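Local coordinates for Serine/threonine-protein kinase Tel1 (Chaetomium thermophilum, PDB 6SKY) that probably phosphorylates serine or threonine next to glutamine in its targets, using ATP, to switch on checkpoint signalling when DNA is damaged, at residues Trp2402-Glu2413 / Arg2437-Leu2448. Sequence-based numbering, arbitrary orientation.
Sequences WLEKSEEEVANE and RLQDHNTLFQKL
Phe-2445, near the start of helix 2444-2459, packs against Ser-2406 in the turn that links helices 2394-2404 and 2409-2418. Its CB lies near the carbonyl oxygen of Ser-2406, and CG stands anti to the backbone N (chi1 175°), which carries the ring against the serine. Ser-2406 CB sits over the middle of one face, 3.7 Å from the centroid of the Phe-2445 ring, a CH-pi contact that suits a short side chain. Farther out, CD2 and CE2 turn toward Trp-2402: the phenyl edge meets the indole face in an edge-to-face pair with planes 60° apart, so the flat phenyl uses both face and edge. At the tip, Phe-2445 CZ meets Leu-2403 CD2, which approaches in the ring plane; the other branch of this leucine, CD1, reaches Arg-2437 CG. In this helical FAT region of an alpha-solenoid protein, the short segments 2409-2413 and 2444-2448 run roughly parallel, at 28°, their axes approaching to 10.2 Å. Trp-2402 supplies an N-H as well as a face: NE1 donates a nearly straight bond to Asn-2412 OD1 (3.1 Å), in the indole plane, while Asn-2412 ND2 donates to Ser-2406 O (3.2 Å) from above the carbonyl plane. An amide, donor and acceptor at once, can thereby fix the indole's rotation and brace the loop backbone. Leu-2448 CB lies at the indole edge, 3.9 Å from Trp-2402 CZ2, and Leu-2444 packs its CD2 on Asn-2412 CB. Beyond the phenyl tip, Arg-2437 bends back, placing one face of its flat guanidinium, whose N-H groups point outward in the plane, against Leu-2403 CD2; its side chain also touches Leu-2449.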
loop_
_atom_site.group_PDB
_atom_site.type_symbol
_atom_site.label_atom_id
_atom_site.label_comp_id
_atom_site.label_asym_id
_atom_site.label_seq_id
_atom_site.Cartn_x
_atom_site.Cartn_y
_atom_site.Cartn_z
ATOM N N TRP A 2402 -0.756 -1.925 37.579
ATOM C CA TRP A 2402 -0.806 -2.191 39.009
ATOM C C TRP A 2402 -1.283 -0.980 39.783
ATOM O O TRP A 2402 -1.996 -1.123 40.777
ATOM C CB TRP A 2402 0.564 -2.614 39.514
ATOM C CG TRP A 2402 0.597 -2.958 40.957
ATOM C CD1 TRP A 2402 -0.393 -3.534 41.679
ATOM C CD2 TRP A 2402 1.680 -2.750 41.859
ATOM N NE1 TRP A 2402 0.003 -3.705 42.975
ATOM C CE2 TRP A 2402 1.277 -3.227 43.111
ATOM C CE3 TRP A 2402 2.957 -2.206 41.726
ATOM C CZ2 TRP A 2402 2.100 -3.178 44.221
ATOM C CZ3 TRP A 2402 3.770 -2.160 42.828
ATOM C CH2 TRP A 2402 3.341 -2.642 44.057
ATOM N N LEU A 2403 -0.891 0.221 39.364
ATOM C CA LEU A 2403 -1.334 1.406 40.080
ATOM C C LEU A 2403 -2.804 1.694 39.827
ATOM O O LEU A 2403 -3.463 2.297 40.676
ATOM C CB LEU A 2403 -0.482 2.611 39.697
ATOM C CG LEU A 2403 0.993 2.570 40.096
ATOM C CD1 LEU A 2403 1.628 3.926 39.926
ATOM C CD2 LEU A 2403 1.160 2.083 41.509
ATOM N N GLU A 2404 -3.342 1.277 38.680
ATOM C CA GLU A 2404 -4.781 1.414 38.479
ATOM C C GLU A 2404 -5.565 0.523 39.431
ATOM O O GLU A 2404 -6.644 0.901 39.896
ATOM C CB GLU A 2404 -5.153 1.091 37.039
ATOM C CG GLU A 2404 -4.805 2.180 36.059
ATOM C CD GLU A 2404 -5.041 1.768 34.619
ATOM O OE1 GLU A 2404 -5.660 0.707 34.397
ATOM O OE2 GLU A 2404 -4.598 2.500 33.709
ATOM N N LYS A 2405 -5.039 -0.657 39.735
ATOM C CA LYS A 2405 -5.721 -1.665 40.537
ATOM C C LYS A 2405 -5.153 -1.751 41.947
ATOM O O LYS A 2405 -5.029 -2.833 42.510
ATOM C CB LYS A 2405 -5.630 -3.030 39.873
ATOM C CG LYS A 2405 -6.006 -3.029 38.429
ATOM C CD LYS A 2405 -7.468 -2.758 38.268
ATOM C CE LYS A 2405 -7.884 -2.914 36.835
ATOM N NZ LYS A 2405 -9.356 -3.010 36.738
ATOM N N SER A 2406 -4.789 -0.617 42.533
ATOM C CA SER A 2406 -4.206 -0.649 43.865
ATOM C C SER A 2406 -5.201 -1.090 44.927
ATOM O O SER A 2406 -4.787 -1.470 46.026
ATOM C CB SER A 2406 -3.631 0.719 44.215
ATOM O OG SER A 2406 -4.510 1.757 43.837
ATOM N N GLU A 2407 -6.499 -1.058 44.629
ATOM C CA GLU A 2407 -7.501 -1.469 45.604
ATOM C C GLU A 2407 -7.870 -2.938 45.479
ATOM O O GLU A 2407 -8.068 -3.612 46.493
ATOM C CB GLU A 2407 -8.760 -0.616 45.463
ATOM C CG GLU A 2407 -8.705 0.685 46.231
ATOM C CD GLU A 2407 -7.944 1.754 45.496
ATOM O OE1 GLU A 2407 -7.792 1.626 44.266
ATOM O OE2 GLU A 2407 -7.499 2.721 46.146
ATOM N N GLU A 2408 -7.965 -3.446 44.257
ATOM C CA GLU A 2408 -8.387 -4.818 44.027
ATOM C C GLU A 2408 -7.385 -5.796 44.614
ATOM O O GLU A 2408 -6.286 -5.956 44.081
ATOM C CB GLU A 2408 -8.564 -5.056 42.532
ATOM C CG GLU A 2408 -9.249 -3.905 41.827
ATOM C CD GLU A 2408 -9.822 -4.304 40.492
ATOM O OE1 GLU A 2408 -9.635 -5.470 40.091
ATOM O OE2 GLU A 2408 -10.466 -3.457 39.843
ATOM N N GLU A 2409 -7.759 -6.468 45.702
ATOM C CA GLU A 2409 -6.802 -7.265 46.456
ATOM C C GLU A 2409 -6.281 -8.464 45.677
ATOM O O GLU A 2409 -5.247 -9.026 46.050
ATOM C CB GLU A 2409 -7.430 -7.731 47.767
ATOM C CG GLU A 2409 -6.448 -7.813 48.921
ATOM C CD GLU A 2409 -5.802 -6.473 49.243
ATOM O OE1 GLU A 2409 -6.427 -5.424 48.985
ATOM O OE2 GLU A 2409 -4.664 -6.469 49.755
ATOM N N VAL A 2410 -6.961 -8.858 44.604
ATOM C CA VAL A 2410 -6.478 -9.957 43.778
ATOM C C VAL A 2410 -5.188 -9.565 43.066
ATOM O O VAL A 2410 -4.221 -10.344 43.012
ATOM C CB VAL A 2410 -7.586 -10.376 42.798
ATOM C CG1 VAL A 2410 -7.030 -10.635 41.422
ATOM C CG2 VAL A 2410 -8.312 -11.595 43.329
ATOM N N ALA A 2411 -5.147 -8.347 42.524
ATOM C CA ALA A 2411 -3.927 -7.850 41.906
ATOM C C ALA A 2411 -2.795 -7.799 42.912
ATOM O O ALA A 2411 -1.657 -8.163 42.599
ATOM C CB ALA A 2411 -4.171 -6.471 41.305
ATOM N N ASN A 2412 -3.088 -7.366 44.134
ATOM C CA ASN A 2412 -2.040 -7.271 45.134
ATOM C C ASN A 2412 -1.553 -8.641 45.573
ATOM O O ASN A 2412 -0.371 -8.798 45.871
ATOM C CB ASN A 2412 -2.526 -6.455 46.321
ATOM C CG ASN A 2412 -2.829 -5.031 45.943
ATOM O OD1 ASN A 2412 -2.155 -4.453 45.102
ATOM N ND2 ASN A 2412 -3.854 -4.461 46.550
ATOM N N GLU A 2413 -2.420 -9.653 45.584
ATOM C CA GLU A 2413 -1.937 -10.992 45.907
ATOM C C GLU A 2413 -1.017 -11.527 44.822
ATOM O O GLU A 2413 0.038 -12.104 45.122
ATOM C CB GLU A 2413 -3.106 -11.946 46.126
ATOM C CG GLU A 2413 -3.976 -11.590 47.308
ATOM C CD GLU A 2413 -3.189 -11.415 48.590
ATOM O OE1 GLU A 2413 -2.199 -12.148 48.792
ATOM O OE2 GLU A 2413 -3.563 -10.541 49.397
ATOM N N ARG A 2437 3.669 7.764 44.982
ATOM C CA ARG A 2437 2.523 7.041 45.506
ATOM C C ARG A 2437 2.767 6.501 46.904
ATOM O O ARG A 2437 1.942 5.745 47.415
ATOM C CB ARG A 2437 2.152 5.895 44.572
ATOM C CG ARG A 2437 1.790 6.325 43.184
ATOM C CD ARG A 2437 0.439 6.984 43.170
ATOM N NE ARG A 2437 -0.569 6.127 43.777
ATOM C CZ ARG A 2437 -1.494 5.463 43.100
ATOM N NH1 ARG A 2437 -1.558 5.563 41.783
ATOM N NH2 ARG A 2437 -2.364 4.706 43.743
ATOM N N LEU A 2438 3.880 6.861 47.525
ATOM C CA LEU A 2438 4.188 6.363 48.854
ATOM C C LEU A 2438 3.257 6.980 49.879
ATOM O O LEU A 2438 2.997 8.183 49.856
ATOM C CB LEU A 2438 5.630 6.681 49.221
ATOM C CG LEU A 2438 6.707 5.909 48.488
ATOM C CD1 LEU A 2438 8.056 6.382 48.928
ATOM C CD2 LEU A 2438 6.545 4.452 48.784
ATOM N N GLN A 2439 2.753 6.144 50.780
ATOM C CA GLN A 2439 1.951 6.587 51.906
ATOM C C GLN A 2439 2.095 5.566 53.016
ATOM O O GLN A 2439 2.510 4.431 52.786
ATOM C CB GLN A 2439 0.487 6.768 51.522
ATOM C CG GLN A 2439 0.194 8.116 50.931
ATOM C CD GLN A 2439 -1.218 8.242 50.473
ATOM O OE1 GLN A 2439 -2.009 7.316 50.617
ATOM N NE2 GLN A 2439 -1.555 9.390 49.913
ATOM N N ASP A 2440 1.766 5.976 54.227
ATOM C CA ASP A 2440 1.817 5.078 55.374
ATOM C C ASP A 2440 0.376 4.734 55.736
ATOM O O ASP A 2440 -0.273 5.433 56.513
ATOM C CB ASP A 2440 2.569 5.700 56.533
ATOM C CG ASP A 2440 2.200 7.135 56.751
ATOM O OD1 ASP A 2440 1.735 7.774 55.788
ATOM O OD2 ASP A 2440 2.374 7.627 57.882
ATOM N N HIS A 2441 -0.119 3.646 55.153
ATOM C CA HIS A 2441 -1.501 3.245 55.321
ATOM C C HIS A 2441 -1.681 1.822 55.817
ATOM O O HIS A 2441 -2.816 1.439 56.114
ATOM C CB HIS A 2441 -2.268 3.405 54.003
ATOM C CG HIS A 2441 -2.702 4.807 53.730
ATOM N ND1 HIS A 2441 -2.485 5.836 54.620
ATOM C CD2 HIS A 2441 -3.345 5.353 52.673
ATOM C CE1 HIS A 2441 -2.975 6.956 54.122
ATOM N NE2 HIS A 2441 -3.502 6.690 52.941
ATOM N N ASN A 2442 -0.616 1.032 55.910
ATOM C CA ASN A 2442 -0.647 -0.347 56.382
ATOM C C ASN A 2442 -1.426 -1.276 55.460
ATOM O O ASN A 2442 -1.700 -2.420 55.836
ATOM C CB ASN A 2442 -1.212 -0.450 57.801
ATOM C CG ASN A 2442 -0.552 -1.535 58.607
ATOM O OD1 ASN A 2442 0.651 -1.758 58.492
ATOM N ND2 ASN A 2442 -1.333 -2.224 59.423
ATOM N N THR A 2443 -1.789 -0.821 54.265
ATOM C CA THR A 2443 -2.402 -1.691 53.280
ATOM C C THR A 2443 -1.356 -2.638 52.703
ATOM O O THR A 2443 -0.159 -2.503 52.951
ATOM C CB THR A 2443 -3.035 -0.866 52.166
ATOM O OG1 THR A 2443 -3.424 0.407 52.686
ATOM C CG2 THR A 2443 -4.262 -1.565 51.625
ATOM N N LEU A 2444 -1.816 -3.618 51.925
ATOM C CA LEU A 2444 -0.872 -4.501 51.254
ATOM C C LEU A 2444 -0.182 -3.787 50.104
ATOM O O LEU A 2444 1.012 -3.997 49.862
ATOM C CB LEU A 2444 -1.579 -5.759 50.761
ATOM C CG LEU A 2444 -0.691 -6.781 50.055
ATOM C CD1 LEU A 2444 0.481 -7.164 50.923
ATOM C CD2 LEU A 2444 -1.486 -7.999 49.692
ATOM N N PHE A 2445 -0.913 -2.937 49.389
ATOM C CA PHE A 2445 -0.303 -2.169 48.315
ATOM C C PHE A 2445 0.868 -1.351 48.826
ATOM O O PHE A 2445 1.914 -1.282 48.176
ATOM C CB PHE A 2445 -1.337 -1.263 47.664
ATOM C CG PHE A 2445 -0.770 -0.352 46.625
ATOM C CD1 PHE A 2445 -0.511 0.963 46.911
ATOM C CD2 PHE A 2445 -0.504 -0.810 45.361
ATOM C CE1 PHE A 2445 0.007 1.794 45.963
ATOM C CE2 PHE A 2445 0.011 0.026 44.416
ATOM C CZ PHE A 2445 0.267 1.324 44.720
ATOM N N GLN A 2446 0.727 -0.742 49.999
ATOM C CA GLN A 2446 1.821 0.065 50.517
ATOM C C GLN A 2446 2.954 -0.796 51.048
ATOM O O GLN A 2446 4.119 -0.414 50.930
ATOM C CB GLN A 2446 1.319 1.015 51.595
ATOM C CG GLN A 2446 0.315 2.016 51.096
ATOM C CD GLN A 2446 0.882 2.932 50.042
ATOM O OE1 GLN A 2446 0.154 3.452 49.205
ATOM N NE2 GLN A 2446 2.184 3.150 50.086
ATOM N N LYS A 2447 2.653 -1.961 51.606
ATOM C CA LYS A 2447 3.729 -2.822 52.071
ATOM C C LYS A 2447 4.531 -3.391 50.913
ATOM O O LYS A 2447 5.701 -3.736 51.088
ATOM C CB LYS A 2447 3.172 -3.943 52.936
ATOM C CG LYS A 2447 2.628 -3.453 54.250
ATOM C CD LYS A 2447 2.166 -4.598 55.116
ATOM C CE LYS A 2447 1.902 -4.128 56.533
ATOM N NZ LYS A 2447 1.620 -5.266 57.444
ATOM N N LEU A 2448 3.926 -3.497 49.732
ATOM C CA LEU A 2448 4.679 -3.917 48.557
ATOM C C LEU A 2448 5.422 -2.751 47.927
ATOM O O LEU A 2448 6.573 -2.899 47.506
ATOM C CB LEU A 2448 3.746 -4.552 47.533
ATOM C CG LEU A 2448 2.997 -5.811 47.945
ATOM C CD1 LEU A 2448 1.914 -6.101 46.950
ATOM C CD2 LEU A 2448 3.948 -6.962 48.025
#